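DUF1993 domain-containing protein (Shewanella denitrificans, PDB 2OQM) is of unknown function but belongs to the DUF1993 family and adopts a DinB-like helical bundle that assembles as a dimer. Local coordinates at residues Arg61-Gln72 with Phe160-His171. Sequence-based numbering, arbitrary orientation.
Sequences RLAADQFNLIRQ and FHITTAYGILRH. With FMT (formic acid), chain I; EDO (1,2-ethanediol), chain T.
Q72 is the knob of this contact, in which the loop leading into helix 69-87, with that helix's first turn, packs against helix 146-172 of the bundle: its side chain enters a hollow lined by H161, T164, A165 and I168. With CG beside the backbone N (chi1 -62°) and the chain bent at chi2, it curls over T164 CG2, which lies 3.6 Å from Q72 CD, and carries the amide to the H161 ring edge. There H161 ND1 donates to Q72 OE1 at 2.7 Å, the amide and ring planes only 18° apart. The amide's other end, NE2, gives an almost straight bond (170°) to F67 O, so both polar atoms are engaged and the amide's rotation is fixed. Cutting Q72 back to alanine is likely to leave H161 ND1 without its acceptor, F67 O without this donor, and a gap beside T164 CG2.

I168 is a second bump, reaching against the loop and the start of helix 69-87: CG1 meets L62 CG at 3.8 Å, and CD1 lies 3.8 Å from L69 N. Alongside, L69 sets its two methyls along one ridge, CD1 pressed tightly on A165 CB (3.5 Å) and CD2 against L169 CD2 (3.6 Å).

H161 NE2 bonds K178 of the second subunit, so Q72 probably helps to orient a histidine that reaches across the dimer; with ND1 donating, NE2 probably accepts, consistent with a neutral ring.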
ATOM      1  N   ARG A  61      10.350   4.525  16.312  1.00 22.35           N
ATOM      2  CA  ARG A  61      10.698   4.363  14.912  1.00 22.60           C
ATOM      3  C   ARG A  61      11.326   2.988  14.675  1.00 22.59           C
ATOM      4  O   ARG A  61      11.762   2.340  15.620  1.00 22.51           O
ATOM      5  CB  ARG A  61      11.682   5.410  14.488  1.00 23.18           C
ATOM      6  CG  ARG A  61      12.991   5.342  15.229  1.00 22.17           C
ATOM      7  CD  ARG A  61      13.809   6.570  14.960  1.00 27.97           C
ATOM      8  NE  ARG A  61      13.415   7.712  15.749  1.00 26.48           N
ATOM      9  CZ  ARG A  61      13.231   8.931  15.279  1.00 28.57           C
ATOM     10  NH1 ARG A  61      13.325   9.191  13.987  1.00 30.43           N
ATOM     11  NH2 ARG A  61      12.935   9.875  16.123  1.00 28.43           N
ATOM     12  N   LEU A  62      11.368   2.573  13.415  1.00 23.62           N
ATOM     13  CA  LEU A  62      11.924   1.242  13.031  1.00 22.42           C
ATOM     14  C   LEU A  62      13.417   1.269  12.725  1.00 24.18           C
ATOM     15  O   LEU A  62      14.050   0.243  12.700  1.00 21.66           O
ATOM     16  CB  LEU A  62      11.200   0.684  11.830  1.00 24.93           C
ATOM     17  CG  LEU A  62       9.727   0.366  12.061  1.00 24.68           C
ATOM     18  CD1 LEU A  62       9.170  -0.203  10.758  1.00 21.25           C
ATOM     19  CD2 LEU A  62       9.565  -0.556  13.304  1.00 24.43           C
ATOM     20  N   ALA A  63      13.970   2.459  12.528  1.00 22.52           N
ATOM     21  CA  ALA A  63      15.400   2.635  12.264  1.00 24.22           C
ATOM     22  C   ALA A  63      15.790   4.018  12.647  1.00 21.24           C
ATOM     23  O   ALA A  63      14.972   4.959  12.545  1.00 21.40           O
ATOM     24  CB  ALA A  63      15.769   2.366  10.799  1.00 24.08           C
ATOM     25  N   ALA A  64      17.035   4.178  13.046  1.00 22.85           N
ATOM     26  CA  ALA A  64      17.489   5.457  13.603  1.00 21.12           C
ATOM     27  C   ALA A  64      17.380   6.653  12.634  1.00 23.07           C
ATOM     28  O   ALA A  64      17.154   7.789  13.053  1.00 24.26           O
ATOM     29  CB  ALA A  64      18.973   5.328  14.113  1.00 22.58           C
ATOM     30  N   ASP A  65      17.525   6.376  11.337  1.00 24.08           N
ATOM     31  CA  ASP A  65      17.392   7.394  10.284  1.00 24.35           C
ATOM     32  C   ASP A  65      16.071   7.319   9.535  1.00 26.98           C
ATOM     33  O   ASP A  65      16.000   7.793   8.403  1.00 26.63           O
ATOM     34  CB  ASP A  65      18.588   7.320   9.308  1.00 28.38           C
ATOM     35  CG  ASP A  65      18.632   6.035   8.542  1.00 30.56           C
ATOM     36  OD1 ASP A  65      17.782   5.184   8.824  1.00 31.73           O
ATOM     37  OD2 ASP A  65      19.490   5.896   7.633  1.00 34.75           O
ATOM     38  N   GLN A  66      15.045   6.678  10.130  1.00 24.92           N
ATOM     39  CA  GLN A  66      13.688   6.668   9.580  1.00 22.94           C
ATOM     40  C   GLN A  66      12.755   7.525  10.444  1.00 24.59           C
ATOM     41  O   GLN A  66      12.914   7.599  11.660  1.00 24.53           O
ATOM     42  CB  GLN A  66      13.141   5.242   9.424  1.00 26.46           C
ATOM     43  CG  GLN A  66      11.879   5.253   8.587  1.00 27.91           C
ATOM     44  CD  GLN A  66      11.400   3.871   8.148  1.00 30.51           C
ATOM     45  OE1 GLN A  66      11.329   3.583   6.961  1.00 34.73           O
ATOM     46  NE2 GLN A  66      11.024   3.073   9.074  1.00 25.69           N
ATOM     47  N   PHE A  67      11.831   8.231   9.796  1.00 24.18           N
ATOM     48  CA  PHE A  67      10.835   9.099  10.493  1.00 24.73           C
ATOM     49  C   PHE A  67      10.067   8.333  11.551  1.00 24.60           C
ATOM     50  O   PHE A  67       9.737   7.194  11.359  1.00 23.34           O
ATOM     51  CB  PHE A  67       9.831   9.636   9.493  1.00 26.28           C
ATOM     52  CG  PHE A  67      10.364  10.677   8.569  1.00 29.55           C
ATOM     53  CD1 PHE A  67      10.970  11.790   9.044  1.00 33.53           C
ATOM     54  CD2 PHE A  67      10.178  10.550   7.196  1.00 35.91           C
ATOM     55  CE1 PHE A  67      11.411  12.757   8.191  1.00 39.95           C
ATOM     56  CE2 PHE A  67      10.612  11.560   6.331  1.00 35.44           C
ATOM     57  CZ  PHE A  67      11.220  12.626   6.826  1.00 34.81           C
ATOM     58  N   ASN A  68       9.793   8.986  12.676  1.00 23.31           N
ATOM     59  CA  ASN A  68       9.098   8.363  13.771  1.00 22.79           C
ATOM     60  C   ASN A  68       7.567   8.300  13.549  1.00 22.20           C
ATOM     61  O   ASN A  68       7.071   8.645  12.474  1.00 24.42           O
ATOM     62  CB  ASN A  68       9.453   9.030  15.082  1.00 21.00           C
ATOM     63  CG  ASN A  68       8.910  10.456  15.178  1.00 24.87           C
ATOM     64  OD1 ASN A  68       8.078  10.875  14.370  1.00 23.95           O
ATOM     65  ND2 ASN A  68       9.356  11.183  16.199  1.00 25.12           N
ATOM     66  N   LEU A  69       6.842   7.778  14.526  1.00 23.74           N
ATOM     67  CA  LEU A  69       5.431   7.479  14.341  1.00 23.56           C
ATOM     68  C   LEU A  69       4.613   8.741  14.043  1.00 24.52           C
ATOM     69  O   LEU A  69       3.769   8.730  13.179  1.00 23.03           O
ATOM     70  CB  LEU A  69       4.867   6.697  15.551  1.00 23.88           C
ATOM     71  CG  LEU A  69       3.378   6.325  15.554  1.00 26.32           C
ATOM     72  CD1 LEU A  69       3.041   5.435  14.314  1.00 25.43           C
ATOM     73  CD2 LEU A  69       3.084   5.586  16.854  1.00 24.99           C
ATOM     74  N   ILE A  70       4.889   9.824  14.767  1.00 21.77           N
ATOM     75  CA  ILE A  70       4.206  11.104  14.545  1.00 22.80           C
ATOM     76  C   ILE A  70       4.362  11.487  13.060  1.00 24.49           C
ATOM     77  O   ILE A  70       3.403  11.837  12.368  1.00 23.69           O
ATOM     78  CB  ILE A  70       4.804  12.187  15.408  1.00 24.82           C
ATOM     79  CG1 ILE A  70       4.420  12.011  16.874  1.00 27.30           C
ATOM     80  CG2 ILE A  70       4.313  13.575  14.898  1.00 26.00           C
ATOM     81  CD1 ILE A  70       5.362  12.741  17.907  1.00 25.31           C
ATOM     82  N   ARG A  71       5.577  11.343  12.556  1.00 25.08           N
ATOM     83  CA  ARG A  71       5.869  11.721  11.185  1.00 23.18           C
ATOM     84  C   ARG A  71       5.210  10.841  10.158  1.00 23.33           C
ATOM     85  O   ARG A  71       4.695  11.306   9.157  1.00 23.56           O
ATOM     86  CB  ARG A  71       7.392  11.757  10.934  1.00 27.39           C
ATOM     87  CG  ARG A  71       8.120  12.843  11.632  1.00 32.91           C
ATOM     88  CD  ARG A  71       7.871  14.209  11.011  1.00 44.77           C
ATOM     89  NE  ARG A  71       8.448  14.417   9.688  1.00 53.33           N
ATOM     90  CZ  ARG A  71       7.779  14.786   8.582  1.00 54.60           C
ATOM     91  NH1 ARG A  71       6.454  14.985   8.598  1.00 53.21           N
ATOM     92  NH2 ARG A  71       8.453  14.985   7.436  1.00 50.10           N
ATOM     93  N   GLN A  72       5.174   9.542  10.404  1.00 24.21           N
ATOM     94  CA  GLN A  72       4.482   8.641   9.517  1.00 25.16           C
ATOM     95  C   GLN A  72       3.024   9.055   9.363  1.00 26.41           C
ATOM     96  O   GLN A  72       2.492   8.959   8.251  1.00 26.54           O
ATOM     97  CB  GLN A  72       4.527   7.190  10.026  1.00 24.23           C
ATOM     98  CG  GLN A  72       5.893   6.524  10.159  1.00 27.57           C
ATOM     99  CD  GLN A  72       6.613   6.482   8.827  1.00 27.46           C
ATOM    100  OE1 GLN A  72       5.978   6.265   7.800  1.00 28.08           O
ATOM    101  NE2 GLN A  72       7.933   6.682   8.832  1.00 27.60           N
ATOM    102  N   PHE A 160       2.432   2.598   2.326  1.00 21.23           N
ATOM    103  CA  PHE A 160       3.740   2.587   2.955  1.00 24.21           C
ATOM    104  C   PHE A 160       3.716   3.250   4.337  1.00 21.01           C
ATOM    105  O   PHE A 160       4.192   2.672   5.324  1.00 23.68           O
ATOM    106  CB  PHE A 160       4.761   3.310   2.090  1.00 20.99           C
ATOM    107  CG  PHE A 160       6.166   3.263   2.669  1.00 22.98           C
ATOM    108  CD1 PHE A 160       6.584   4.234   3.589  1.00 24.16           C
ATOM    109  CD2 PHE A 160       7.065   2.284   2.329  1.00 21.77           C
ATOM    110  CE1 PHE A 160       7.860   4.210   4.174  1.00 25.59           C
ATOM    111  CE2 PHE A 160       8.354   2.259   2.915  1.00 24.67           C
ATOM    112  CZ  PHE A 160       8.729   3.262   3.853  1.00 28.91           C
ATOM    113  N   HIS A 161       3.202   4.474   4.413  1.00 24.38           N
ATOM    114  CA  HIS A 161       3.282   5.172   5.661  1.00 23.48           C
ATOM    115  C   HIS A 161       2.287   4.692   6.729  1.00 22.22           C
ATOM    116  O   HIS A 161       2.648   4.651   7.917  1.00 23.93           O
ATOM    117  CB  HIS A 161       3.239   6.657   5.420  1.00 22.82           C
ATOM    118  CG  HIS A 161       4.442   7.155   4.683  1.00 23.51           C
ATOM    119  ND1 HIS A 161       5.656   7.338   5.314  1.00 24.84           N
ATOM    120  CD2 HIS A 161       4.647   7.422   3.368  1.00 25.26           C
ATOM    121  CE1 HIS A 161       6.543   7.750   4.418  1.00 26.54           C
ATOM    122  NE2 HIS A 161       5.957   7.812   3.234  1.00 25.28           N
ATOM    123  N   ILE A 162       1.092   4.279   6.324  1.00 22.65           N
ATOM    124  CA  ILE A 162       0.170   3.629   7.242  1.00 23.13           C
ATOM    125  C   ILE A 162       0.716   2.268   7.747  1.00 22.74           C
ATOM    126  O   ILE A 162       0.692   1.968   8.947  1.00 22.84           O
ATOM    127  CB  ILE A 162      -1.233   3.475   6.658  1.00 23.60           C
ATOM    128  CG1 ILE A 162      -1.910   4.848   6.409  1.00 25.35           C
ATOM    129  CG2 ILE A 162      -2.115   2.662   7.628  1.00 19.90           C
ATOM    130  CD1 ILE A 162      -3.371   4.783   5.950  1.00 24.38           C
ATOM    131  N   THR A 163       1.261   1.456   6.858  1.00 21.11           N
ATOM    132  CA  THR A 163       1.897   0.210   7.275  1.00 22.27           C
ATOM    133  C   THR A 163       3.093   0.415   8.208  1.00 23.89           C
ATOM    134  O   THR A 163       3.293  -0.371   9.107  1.00 23.34           O
ATOM    135  CB  THR A 163       2.237  -0.712   6.076  1.00 24.03           C
ATOM    136  OG1 THR A 163       1.034  -0.933   5.320  1.00 24.13           O
ATOM    137  CG2 THR A 163       2.758  -2.100   6.525  1.00 21.38           C
ATOM    138  N   THR A 164       3.898   1.433   7.968  1.00 22.32           N
ATOM    139  CA  THR A 164       5.057   1.688   8.784  1.00 22.74           C
ATOM    140  C   THR A 164       4.592   2.174  10.143  1.00 22.86           C
ATOM    141  O   THR A 164       5.157   1.772  11.131  1.00 22.76           O
ATOM    142  CB  THR A 164       5.987   2.725   8.122  1.00 25.26           C
ATOM    143  OG1 THR A 164       6.412   2.223   6.853  1.00 23.83           O
ATOM    144  CG2 THR A 164       7.241   2.981   9.000  1.00 24.60           C
ATOM    145  N   ALA A 165       3.529   2.993  10.205  1.00 24.48           N
ATOM    146  CA  ALA A 165       2.941   3.414  11.488  1.00 22.19           C
ATOM    147  C   ALA A 165       2.473   2.178  12.256  1.00 22.58           C
ATOM    148  O   ALA A 165       2.741   2.033  13.441  1.00 22.03           O
ATOM    149  CB  ALA A 165       1.774   4.365  11.259  1.00 21.57           C
ATOM    150  N   TYR A 166       1.762   1.295  11.561  1.00 21.82           N
ATOM    151  CA  TYR A 166       1.325   0.060  12.136  1.00 20.46           C
ATOM    152  C   TYR A 166       2.487  -0.763  12.682  1.00 23.00           C
ATOM    153  O   TYR A 166       2.434  -1.259  13.791  1.00 21.20           O
ATOM    154  CB  TYR A 166       0.565  -0.697  11.074  1.00 21.69           C
ATOM    155  CG  TYR A 166       0.080  -2.081  11.383  1.00 24.43           C
ATOM    156  CD1 TYR A 166       0.965  -3.168  11.407  1.00 25.86           C
ATOM    157  CD2 TYR A 166      -1.318  -2.348  11.569  1.00 24.13           C
ATOM    158  CE1 TYR A 166       0.504  -4.437  11.707  1.00 21.73           C
ATOM    159  CE2 TYR A 166      -1.764  -3.617  11.786  1.00 26.74           C
ATOM    160  CZ  TYR A 166      -0.866  -4.663  11.841  1.00 26.07           C
ATOM    161  OH  TYR A 166      -1.348  -5.938  12.028  1.00 27.12           O
ATOM    162  N   GLY A 167       3.546  -0.914  11.882  1.00 22.52           N
ATOM    163  CA  GLY A 167       4.737  -1.653  12.275  1.00 19.50           C
ATOM    164  C   GLY A 167       5.437  -1.123  13.520  1.00 19.66           C
ATOM    165  O   GLY A 167       5.886  -1.869  14.378  1.00 20.44           O
ATOM    166  N   ILE A 168       5.532   0.201  13.617  1.00 22.51           N
ATOM    167  CA  ILE A 168       6.100   0.804  14.806  1.00 19.34           C
ATOM    168  C   ILE A 168       5.307   0.356  16.037  1.00 22.73           C
ATOM    169  O   ILE A 168       5.900  -0.022  17.049  1.00 21.82           O
ATOM    170  CB  ILE A 168       6.190   2.364  14.720  1.00 22.21           C
ATOM    171  CG1 ILE A 168       7.192   2.775  13.638  1.00 23.99           C
ATOM    172  CG2 ILE A 168       6.670   2.943  16.060  1.00 17.77           C
ATOM    173  CD1 ILE A 168       7.134   4.250  13.246  1.00 19.57           C
ATOM    174  N   LEU A 169       3.976   0.420  15.964  1.00 21.44           N
ATOM    175  CA  LEU A 169       3.142   0.095  17.118  1.00 20.93           C
ATOM    176  C   LEU A 169       3.251  -1.371  17.445  1.00 21.35           C
ATOM    177  O   LEU A 169       3.431  -1.767  18.583  1.00 23.06           O
ATOM    178  CB  LEU A 169       1.707   0.474  16.857  1.00 21.74           C
ATOM    179  CG  LEU A 169       1.512   1.988  16.819  1.00 21.02           C
ATOM    180  CD1 LEU A 169       0.102   2.300  16.238  1.00 21.55           C
ATOM    181  CD2 LEU A 169       1.720   2.533  18.255  1.00 23.99           C
ATOM    182  N   ARG A 170       3.175  -2.178  16.418  1.00 22.26           N
ATOM    183  CA  ARG A 170       3.276  -3.625  16.567  0.50 21.21           C
ATOM    184  C   ARG A 170       4.607  -4.044  17.204  1.00 21.87           C
ATOM    185  O   ARG A 170       4.660  -4.862  18.131  1.00 21.49           O
ATOM    186  CB  ARG A 170       3.118  -4.248  15.183  0.50 24.29           C
ATOM    187  CG  ARG A 170       2.945  -5.728  15.158  0.50 26.99           C
ATOM    188  CD  ARG A 170       1.692  -6.190  15.879  0.50 31.22           C
ATOM    189  NE  ARG A 170       1.661  -7.641  15.960  0.50 29.59           N
ATOM    190  CZ  ARG A 170       1.149  -8.442  15.026  0.50 29.01           C
ATOM    191  NH1 ARG A 170       0.584  -7.960  13.931  0.50 31.34           N
ATOM    192  NH2 ARG A 170       1.187  -9.756  15.198  0.50 38.57           N
ATOM    193  N   HIS A 171       5.685  -3.439  16.744  1.00 23.67           N
ATOM    194  CA  HIS A 171       7.029  -3.677  17.255  1.00 21.86           C
ATOM    195  C   HIS A 171       7.134  -3.365  18.737  1.00 21.44           C
ATOM    196  O   HIS A 171       7.870  -4.021  19.461  1.00 22.36           O
ATOM    197  CB  HIS A 171       8.015  -2.835  16.405  1.00 22.37           C
ATOM    198  CG  HIS A 171       9.448  -2.890  16.847  1.00 20.81           C
ATOM    199  ND1 HIS A 171      10.213  -4.025  16.746  1.00 22.62           N
ATOM    200  CD2 HIS A 171      10.274  -1.918  17.313  1.00 26.04           C
ATOM    201  CE1 HIS A 171      11.439  -3.771  17.187  1.00 24.51           C
ATOM    202  NE2 HIS A 171      11.502  -2.498  17.547  1.00 22.12           N
TER
HETATM  203  C   FMT I 178      13.630   7.346  19.557  1.00 44.74           C
HETATM  204  O1  FMT I 178      13.752   8.582  19.546  1.00 47.01           O
HETATM  205  O2  FMT I 178      13.016   6.713  18.677  1.00 40.65           O
HETATM  206  C1  EDO T 176      10.702  -8.063  18.831  1.00 29.32           C
HETATM  207  O1  EDO T 176      10.574  -8.362  17.449  1.00 35.65           O
HETATM  208  C2  EDO T 176      10.182  -6.649  19.170  1.00 33.58           C
HETATM  209  O2  EDO T 176       8.764  -6.656  19.458  1.00 29.49           O